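Local coordinates for long form salivary protein D7L1 (Anopheles stephensi, PDB 3NHI), which binds and sequesters cysteinyl leukotrienes and thromboxane A2 analogues, blunting the vertebrate host response while the female mosquito feeds on blood, at residues Leu180-Asp191 / Ala238-Asn247; Cys192-Met200 / Phe258-Tyr268. All blocks are in the same frame, centred on the assembly; numbering follows the deposited sequence.

Contact 1 of 2, residues Leu180-Asp191 / Ala238-Asn247; sequences LTGSPELKDAID and AYDYYVCLVN
With chi1 of Tyr239 at -174°, CG lies anti to the backbone N and the ring is laid against the first turns of helix 184-191; Ile190, whose CG1 stands beside its own N, sends CD1 onto the ring of Tyr242 instead. That methyl sits 3.7 Å from the Tyr242 centroid, almost directly above the ring centre, a CH-pi contact. The Tyr239 ring is covered near the rim on both faces, by Lys187 CG, 3.6 Å from Tyr239 CG, and, on the opposite side, by Val243 CG2 of its own helix. Leu186 CD2 reaches Tyr239 CE1 at 3.6 Å, the two side chains crossing at about a right angle. The phenol oxygen accepts from the turn ahead of the helix, Gly182 N to Tyr239 OH at 2.9 Å, though the bond is bent to 135° at the hydrogen. The axes of segments 184-191 and 238-246 stand at 93° to each other within the all-helical PBP/GOBP fold, and Ser183 N-caps the first of them by accepting from Leu186 N. Thr181 OG1 accepts from Ser183 N, an ST turn just ahead of that cap, and both hydroxyls bond to Glu171. Leu180 extends the apolar seam along helix 238-246, its CD2 3.5 Å from Tyr242 CE2 and its CD1 against Val246. Near the start of helix 238-246, where Ala238 CB comes within 3.5 Å of Asp191 CA, two waters bridge the segments: one joins Lys187 O to Tyr239 N, the other the carboxylate OD2 of Asp191 to Ala238 N.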
# COMPACT_ATOMS: atom_id res chain seq x y z
N LEU A 180 12.09 -23.94 1.81
CA LEU A 180 11.18 -24.14 0.69
C LEU A 180 10.61 -25.56 0.72
O LEU A 180 11.31 -26.53 0.46
CB LEU A 180 11.89 -23.86 -0.64
CG LEU A 180 12.53 -22.46 -0.76
CD1 LEU A 180 13.33 -22.36 -2.05
CD2 LEU A 180 11.48 -21.35 -0.65
N THR A 181 9.32 -25.65 1.05
CA THR A 181 8.66 -26.95 1.21
C THR A 181 7.71 -27.30 0.06
O THR A 181 7.30 -28.44 -0.08
CB THR A 181 7.83 -26.98 2.49
OG1 THR A 181 6.84 -25.94 2.41
CG2 THR A 181 8.72 -26.77 3.71
N GLY A 182 7.32 -26.29 -0.72
CA GLY A 182 6.30 -26.47 -1.74
C GLY A 182 4.94 -26.89 -1.20
O GLY A 182 4.12 -27.42 -1.93
N SER A 183 4.70 -26.66 0.09
CA SER A 183 3.43 -27.07 0.69
C SER A 183 2.30 -26.15 0.21
O SER A 183 2.56 -24.99 -0.13
CB SER A 183 3.50 -27.05 2.21
OG SER A 183 3.59 -25.71 2.69
N PRO A 184 1.05 -26.66 0.18
CA PRO A 184 -0.06 -25.79 -0.24
C PRO A 184 -0.19 -24.58 0.67
O PRO A 184 -0.54 -23.50 0.20
CB PRO A 184 -1.29 -26.69 -0.13
CG PRO A 184 -0.84 -27.91 0.60
CD PRO A 184 0.62 -28.05 0.39
N GLU A 185 0.12 -24.75 1.95
CA GLU A 185 0.02 -23.64 2.90
C GLU A 185 1.09 -22.57 2.63
O GLU A 185 0.80 -21.37 2.67
CB GLU A 185 0.13 -24.15 4.34
CG GLU A 185 -1.01 -25.09 4.80
CD GLU A 185 -0.77 -26.55 4.46
OE1 GLU A 185 0.28 -26.89 3.87
OE2 GLU A 185 -1.66 -27.35 4.79
N LEU A 186 2.31 -23.00 2.36
CA LEU A 186 3.37 -22.04 2.05
C LEU A 186 3.07 -21.29 0.76
O LEU A 186 3.25 -20.07 0.68
CB LEU A 186 4.74 -22.73 1.98
CG LEU A 186 5.94 -21.82 1.72
CD1 LEU A 186 6.10 -20.75 2.81
CD2 LEU A 186 7.19 -22.67 1.63
N LYS A 187 2.58 -22.00 -0.26
CA LYS A 187 2.22 -21.35 -1.51
C LYS A 187 1.13 -20.30 -1.27
O LYS A 187 1.20 -19.20 -1.83
CB LYS A 187 1.78 -22.37 -2.56
CG LYS A 187 2.90 -23.31 -2.97
CD LYS A 187 2.43 -24.31 -4.01
CE LYS A 187 3.57 -25.20 -4.47
NZ LYS A 187 3.06 -26.37 -5.26
N ASP A 188 0.14 -20.64 -0.45
CA ASP A 188 -0.92 -19.70 -0.13
C ASP A 188 -0.39 -18.48 0.62
O ASP A 188 -0.70 -17.33 0.25
CB ASP A 188 -2.03 -20.37 0.67
CG ASP A 188 -3.18 -19.42 0.94
OD1 ASP A 188 -3.95 -19.14 -0.01
OD2 ASP A 188 -3.29 -18.92 2.07
N ALA A 189 0.40 -18.72 1.66
CA ALA A 189 0.98 -17.63 2.42
C ALA A 189 1.77 -16.68 1.51
O ALA A 189 1.61 -15.45 1.61
CB ALA A 189 1.88 -18.16 3.54
N ILE A 190 2.58 -17.25 0.63
CA ILE A 190 3.43 -16.44 -0.24
C ILE A 190 2.60 -15.63 -1.26
O ILE A 190 2.94 -14.48 -1.56
CB ILE A 190 4.55 -17.29 -0.89
CG1 ILE A 190 5.54 -17.79 0.17
CG2 ILE A 190 5.31 -16.49 -1.95
CD1 ILE A 190 6.26 -16.70 1.02
N ASP A 191 1.52 -16.22 -1.78
CA ASP A 191 0.63 -15.47 -2.66
C ASP A 191 0.02 -14.28 -1.92
O ASP A 191 0.00 -13.15 -2.43
CB ASP A 191 -0.46 -16.37 -3.24
CG ASP A 191 -1.38 -15.62 -4.16
OD1 ASP A 191 -2.55 -15.41 -3.78
OD2 ASP A 191 -0.94 -15.21 -5.25
N ALA A 238 3.09 -16.52 -7.37
CA ALA A 238 3.92 -15.88 -6.36
C ALA A 238 4.99 -16.82 -5.81
O ALA A 238 6.16 -16.45 -5.74
CB ALA A 238 3.05 -15.35 -5.23
N TYR A 239 4.59 -18.04 -5.44
CA TYR A 239 5.53 -19.02 -4.91
C TYR A 239 6.68 -19.33 -5.86
O TYR A 239 7.82 -19.49 -5.42
CB TYR A 239 4.82 -20.30 -4.48
CG TYR A 239 5.76 -21.27 -3.80
CD1 TYR A 239 6.24 -21.00 -2.51
CD2 TYR A 239 6.20 -22.42 -4.44
CE1 TYR A 239 7.11 -21.87 -1.87
CE2 TYR A 239 7.06 -23.30 -3.81
CZ TYR A 239 7.52 -23.01 -2.53
OH TYR A 239 8.40 -23.87 -1.91
N ASP A 240 6.39 -19.38 -7.16
CA ASP A 240 7.44 -19.62 -8.16
C ASP A 240 8.51 -18.54 -8.12
O ASP A 240 9.71 -18.84 -8.10
CB ASP A 240 6.85 -19.75 -9.56
CG ASP A 240 5.84 -20.88 -9.65
OD1 ASP A 240 6.10 -21.97 -9.10
OD2 ASP A 240 4.80 -20.67 -10.30
N TYR A 241 8.08 -17.27 -8.09
CA TYR A 241 9.03 -16.15 -8.04
C TYR A 241 9.83 -16.14 -6.74
O TYR A 241 11.03 -15.90 -6.75
CB TYR A 241 8.32 -14.81 -8.25
CG TYR A 241 7.67 -14.69 -9.60
CD1 TYR A 241 6.29 -14.58 -9.72
CD2 TYR A 241 8.43 -14.74 -10.77
CE1 TYR A 241 5.68 -14.50 -10.97
CE2 TYR A 241 7.84 -14.64 -12.02
CZ TYR A 241 6.46 -14.51 -12.11
OH TYR A 241 5.85 -14.43 -13.35
N TYR A 242 9.15 -16.42 -5.64
CA TYR A 242 9.78 -16.54 -4.34
C TYR A 242 10.90 -17.60 -4.36
O TYR A 242 12.01 -17.33 -3.92
CB TYR A 242 8.70 -16.86 -3.32
CG TYR A 242 9.14 -17.12 -1.90
CD1 TYR A 242 9.65 -16.10 -1.10
CD2 TYR A 242 9.02 -18.39 -1.35
CE1 TYR A 242 10.04 -16.35 0.21
CE2 TYR A 242 9.39 -18.64 -0.04
CZ TYR A 242 9.90 -17.63 0.73
OH TYR A 242 10.29 -17.87 2.03
N VAL A 243 10.59 -18.79 -4.88
CA VAL A 243 11.57 -19.87 -5.03
C VAL A 243 12.74 -19.43 -5.91
O VAL A 243 13.91 -19.65 -5.58
CB VAL A 243 10.92 -21.16 -5.59
CG1 VAL A 243 12.00 -22.15 -6.04
CG2 VAL A 243 10.04 -21.81 -4.55
N CYS A 244 12.43 -18.77 -7.03
CA CYS A 244 13.50 -18.31 -7.91
C CYS A 244 14.45 -17.34 -7.21
O CYS A 244 15.66 -17.44 -7.38
CB CYS A 244 12.94 -17.68 -9.18
SG CYS A 244 12.23 -18.93 -10.27
N LEU A 245 13.90 -16.41 -6.43
CA LEU A 245 14.72 -15.43 -5.72
C LEU A 245 15.54 -16.09 -4.62
O LEU A 245 16.75 -15.85 -4.50
CB LEU A 245 13.84 -14.32 -5.14
CG LEU A 245 13.22 -13.40 -6.19
CD1 LEU A 245 11.98 -12.71 -5.63
CD2 LEU A 245 14.22 -12.38 -6.72
N VAL A 246 14.89 -16.96 -3.85
CA VAL A 246 15.55 -17.59 -2.71
C VAL A 246 16.69 -18.50 -3.17
O VAL A 246 17.76 -18.51 -2.56
CB VAL A 246 14.54 -18.36 -1.83
CG1 VAL A 246 15.27 -19.26 -0.82
CG2 VAL A 246 13.62 -17.37 -1.10
N ASN A 247 16.49 -19.21 -4.28
CA ASN A 247 17.50 -20.16 -4.75
C ASN A 247 18.56 -19.57 -5.67
O ASN A 247 19.43 -20.30 -6.16
CB ASN A 247 16.83 -21.39 -5.36
CG ASN A 247 16.31 -22.35 -4.30
OD1 ASN A 247 16.68 -22.25 -3.12
ND2 ASN A 247 15.47 -23.28 -4.71
O HOH W 1 1.85 -18.72 -4.60
O HOH W 2 0.23 -16.44 -7.32

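Contact 2 of 2, residues Cys192-Met200 / Phe258-Tyr268; sequences CIFRGLRYM and FDFHELRSADY
Leu197 and His261 approach from opposite directions, and Leu197 CD2 settles over the centre of the imidazole, 3.8 Å from its centroid and 12° off the normal, a CH-pi contact. The other branch, CD1, meets Phe258 CE1 at 3.6 Å. Ile193 CG2 comes to 3.6 Å from Phe258 CZ, and the hydroxyl of Tyr199 lies at the edge of the same phenyl ring, with Tyr199 OH 3.6 Å from Phe258 CD1. Further out, Arg264 NH2 lies over the opposite face of His261, toward its rim, while Asp213 bonds to His261 ND1 and Tyr199 OH and pairs with Arg264, fixing these groups together. Arg198, the first residue to leave helical geometry, closes the end in a Schellman motif at positive phi; its chain bends at chi2 (64°) and returns NH1 to Gly196 O, 2.9 Å away in the guanidinium plane. A water links that carbonyl to Tyr268 OH, and Glu9 binds both Arg198 and Tyr268. Helix 251-266 packs on the C-terminal end of helix 184-196, with helix 155-163 beside Ile193 and Tyr268, helix 280-288 against Phe260 and Leu263, and the short strand 200-201 following directly after Tyr199.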
# COMPACT_ATOMS: atom_id res chain seq x y z
N CYS A 192 -0.44 -14.53 -0.70
CA CYS A 192 -1.06 -13.50 0.12
C CYS A 192 -0.03 -12.39 0.41
O CYS A 192 -0.35 -11.19 0.38
CB CYS A 192 -1.60 -14.16 1.39
SG CYS A 192 -2.24 -13.06 2.67
N ILE A 193 1.21 -12.78 0.69
CA ILE A 193 2.24 -11.80 0.98
C ILE A 193 2.62 -10.99 -0.25
O ILE A 193 2.72 -9.77 -0.19
CB ILE A 193 3.48 -12.48 1.60
CG1 ILE A 193 3.13 -13.03 2.99
CG2 ILE A 193 4.63 -11.49 1.72
CD1 ILE A 193 4.12 -14.07 3.51
N PHE A 194 2.82 -11.67 -1.38
CA PHE A 194 3.17 -10.97 -2.61
C PHE A 194 2.11 -9.94 -3.00
O PHE A 194 2.43 -8.84 -3.45
CB PHE A 194 3.45 -11.94 -3.76
CG PHE A 194 4.90 -12.39 -3.86
CD1 PHE A 194 5.63 -12.72 -2.71
CD2 PHE A 194 5.52 -12.50 -5.10
CE1 PHE A 194 6.97 -13.14 -2.82
CE2 PHE A 194 6.85 -12.92 -5.22
CZ PHE A 194 7.57 -13.23 -4.08
N ARG A 195 0.84 -10.29 -2.81
CA ARG A 195 -0.24 -9.34 -3.09
C ARG A 195 -0.24 -8.20 -2.07
O ARG A 195 -0.37 -7.03 -2.44
CB ARG A 195 -1.58 -10.05 -3.13
CG ARG A 195 -1.74 -10.95 -4.36
CD ARG A 195 -3.10 -11.62 -4.36
NE ARG A 195 -3.39 -12.32 -5.61
CZ ARG A 195 -3.93 -11.76 -6.70
NH1 ARG A 195 -4.23 -10.46 -6.72
NH2 ARG A 195 -4.16 -12.50 -7.78
N GLY A 196 -0.03 -8.52 -0.79
CA GLY A 196 0.03 -7.49 0.25
C GLY A 196 1.18 -6.51 0.08
O GLY A 196 1.04 -5.32 0.38
N LEU A 197 2.30 -6.99 -0.43
CA LEU A 197 3.47 -6.14 -0.69
C LEU A 197 3.42 -5.45 -2.05
O LEU A 197 4.32 -4.70 -2.39
CB LEU A 197 4.76 -6.95 -0.58
CG LEU A 197 5.03 -7.72 0.72
CD1 LEU A 197 6.46 -8.25 0.72
CD2 LEU A 197 4.74 -6.93 1.98
N ARG A 198 2.36 -5.74 -2.81
CA ARG A 198 2.15 -5.18 -4.16
C ARG A 198 3.22 -5.64 -5.16
O ARG A 198 3.46 -4.99 -6.17
CB ARG A 198 2.01 -3.65 -4.10
CG ARG A 198 0.59 -3.16 -3.74
CD ARG A 198 0.11 -3.54 -2.32
NE ARG A 198 -1.13 -2.85 -2.00
CZ ARG A 198 -1.77 -2.93 -0.83
NH1 ARG A 198 -1.27 -3.66 0.17
NH2 ARG A 198 -2.89 -2.25 -0.64
N TYR A 199 3.85 -6.77 -4.86
CA TYR A 199 4.70 -7.47 -5.84
C TYR A 199 3.87 -7.99 -7.01
O TYR A 199 4.38 -8.15 -8.13
CB TYR A 199 5.36 -8.68 -5.18
CG TYR A 199 6.53 -8.43 -4.28
CD1 TYR A 199 6.95 -7.13 -3.92
CD2 TYR A 199 7.23 -9.51 -3.75
CE1 TYR A 199 8.05 -6.94 -3.08
CE2 TYR A 199 8.31 -9.33 -2.91
CZ TYR A 199 8.73 -8.05 -2.58
OH TYR A 199 9.82 -7.91 -1.74
N MET A 200 2.61 -8.32 -6.74
CA MET A 200 1.69 -8.81 -7.75
C MET A 200 0.31 -8.26 -7.47
O MET A 200 -0.02 -7.97 -6.32
CB MET A 200 1.61 -10.35 -7.72
CG MET A 200 2.92 -11.03 -8.00
SD MET A 200 2.82 -12.83 -8.03
CE MET A 200 2.19 -13.09 -9.68
N PHE A 258 13.14 -8.57 1.69
CA PHE A 258 11.82 -9.09 2.05
C PHE A 258 11.56 -8.91 3.54
O PHE A 258 10.43 -8.56 3.94
CB PHE A 258 11.80 -10.57 1.66
CG PHE A 258 10.44 -11.19 1.48
CD1 PHE A 258 9.49 -10.70 0.57
CD2 PHE A 258 10.16 -12.36 2.16
CE1 PHE A 258 8.26 -11.38 0.38
CE2 PHE A 258 8.96 -13.04 1.99
CZ PHE A 258 8.00 -12.55 1.09
N ASP A 259 12.58 -9.10 4.37
CA ASP A 259 12.47 -8.87 5.82
C ASP A 259 12.22 -7.39 6.10
O ASP A 259 11.38 -7.06 6.95
CB ASP A 259 13.74 -9.31 6.57
CG ASP A 259 13.96 -10.82 6.56
OD1 ASP A 259 13.05 -11.59 6.21
OD2 ASP A 259 15.08 -11.23 6.95
N PHE A 260 12.91 -6.51 5.39
CA PHE A 260 12.68 -5.07 5.58
C PHE A 260 11.25 -4.71 5.19
O PHE A 260 10.58 -3.95 5.89
CB PHE A 260 13.70 -4.24 4.81
CG PHE A 260 13.64 -2.75 5.09
CD1 PHE A 260 13.42 -2.27 6.38
CD2 PHE A 260 13.85 -1.85 4.07
CE1 PHE A 260 13.40 -0.89 6.64
CE2 PHE A 260 13.84 -0.47 4.31
CZ PHE A 260 13.62 0.01 5.60
N HIS A 261 10.76 -5.29 4.08
CA HIS A 261 9.38 -5.04 3.71
C HIS A 261 8.40 -5.65 4.72
O HIS A 261 7.34 -5.07 4.98
CB HIS A 261 9.06 -5.46 2.28
CG HIS A 261 7.93 -4.69 1.66
ND1 HIS A 261 7.75 -4.62 0.30
CD2 HIS A 261 6.94 -3.93 2.21
CE1 HIS A 261 6.68 -3.88 0.03
NE2 HIS A 261 6.17 -3.45 1.17
N GLU A 262 8.75 -6.78 5.33
CA GLU A 262 7.89 -7.26 6.42
C GLU A 262 7.69 -6.17 7.49
O GLU A 262 6.55 -5.86 7.86
CB GLU A 262 8.38 -8.56 7.07
CG GLU A 262 7.36 -8.96 8.12
CD GLU A 262 7.62 -10.26 8.85
OE1 GLU A 262 8.69 -10.87 8.68
OE2 GLU A 262 6.72 -10.65 9.63
N LEU A 263 8.79 -5.59 7.95
CA LEU A 263 8.71 -4.51 8.92
C LEU A 263 7.85 -3.35 8.42
O LEU A 263 6.96 -2.88 9.12
CB LEU A 263 10.12 -4.01 9.27
CG LEU A 263 10.20 -2.76 10.15
CD1 LEU A 263 9.44 -2.92 11.48
CD2 LEU A 263 11.66 -2.45 10.38
N ARG A 264 8.13 -2.90 7.20
CA ARG A 264 7.41 -1.78 6.62
C ARG A 264 5.93 -2.09 6.43
O ARG A 264 5.08 -1.19 6.51
CB ARG A 264 8.06 -1.37 5.30
CG ARG A 264 9.43 -0.74 5.52
CD ARG A 264 10.02 -0.13 4.28
NE ARG A 264 10.44 -1.13 3.31
CZ ARG A 264 9.83 -1.40 2.15
NH1 ARG A 264 8.72 -0.78 1.77
NH2 ARG A 264 10.34 -2.32 1.36
N SER A 265 5.60 -3.36 6.20
CA SER A 265 4.21 -3.76 6.00
C SER A 265 3.45 -3.80 7.31
O SER A 265 2.22 -3.80 7.30
CB SER A 265 4.11 -5.12 5.28
OG SER A 265 4.31 -6.22 6.17
N ALA A 266 4.17 -3.85 8.44
CA ALA A 266 3.55 -3.75 9.76
C ALA A 266 3.33 -2.30 10.16
O ALA A 266 2.33 -1.98 10.80
CB ALA A 266 4.39 -4.49 10.81
N ASP A 267 4.25 -1.42 9.77
CA ASP A 267 4.21 -0.02 10.15
C ASP A 267 4.25 0.83 8.89
O ASP A 267 5.32 1.16 8.38
CB ASP A 267 5.41 0.27 11.06
CG ASP A 267 5.47 1.72 11.53
OD1 ASP A 267 4.57 2.53 11.22
OD2 ASP A 267 6.45 2.02 12.25
N TYR A 268 3.07 1.21 8.39
CA TYR A 268 2.99 1.97 7.15
C TYR A 268 3.61 3.37 7.25
O TYR A 268 3.90 3.99 6.23
CB TYR A 268 1.53 2.05 6.67
CG TYR A 268 1.03 0.83 5.91
CD1 TYR A 268 1.71 -0.39 5.94
CD2 TYR A 268 -0.15 0.90 5.16
CE1 TYR A 268 1.24 -1.49 5.25
CE2 TYR A 268 -0.65 -0.21 4.48
CZ TYR A 268 0.06 -1.40 4.51
OH TYR A 268 -0.38 -2.53 3.83
O HOH W 3 1.90 -3.63 2.52

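In the fold
Helix 184-196 serves both contacts: its first turns, with the loop before them, carry contact 1 and its last turn and exit carry contact 2, while the partners, helices 238-246 and 251-266, follow each other in the chain. Contact 1 is partly buried, its centre about 21 Å from that of the chain; contact 2 is buried, its centre about 9 Å from the same point. Contact 1 mixes tyrosine faces with a direct hydrogen bond and water bridges. Contact 2 has no direct polar bond between its segments; the polar ends of His261, Tyr199, Arg198 and Tyr268 turn to Asp213 and Glu9. Phe194 joins the contacts, its CE2 3.6 Å from Ala238 O. The side chain of Tyr268 is about 8 Å from the bound hydroxyeicosatetraenoic acid, whereas contact 1 lies away from the ligand sites.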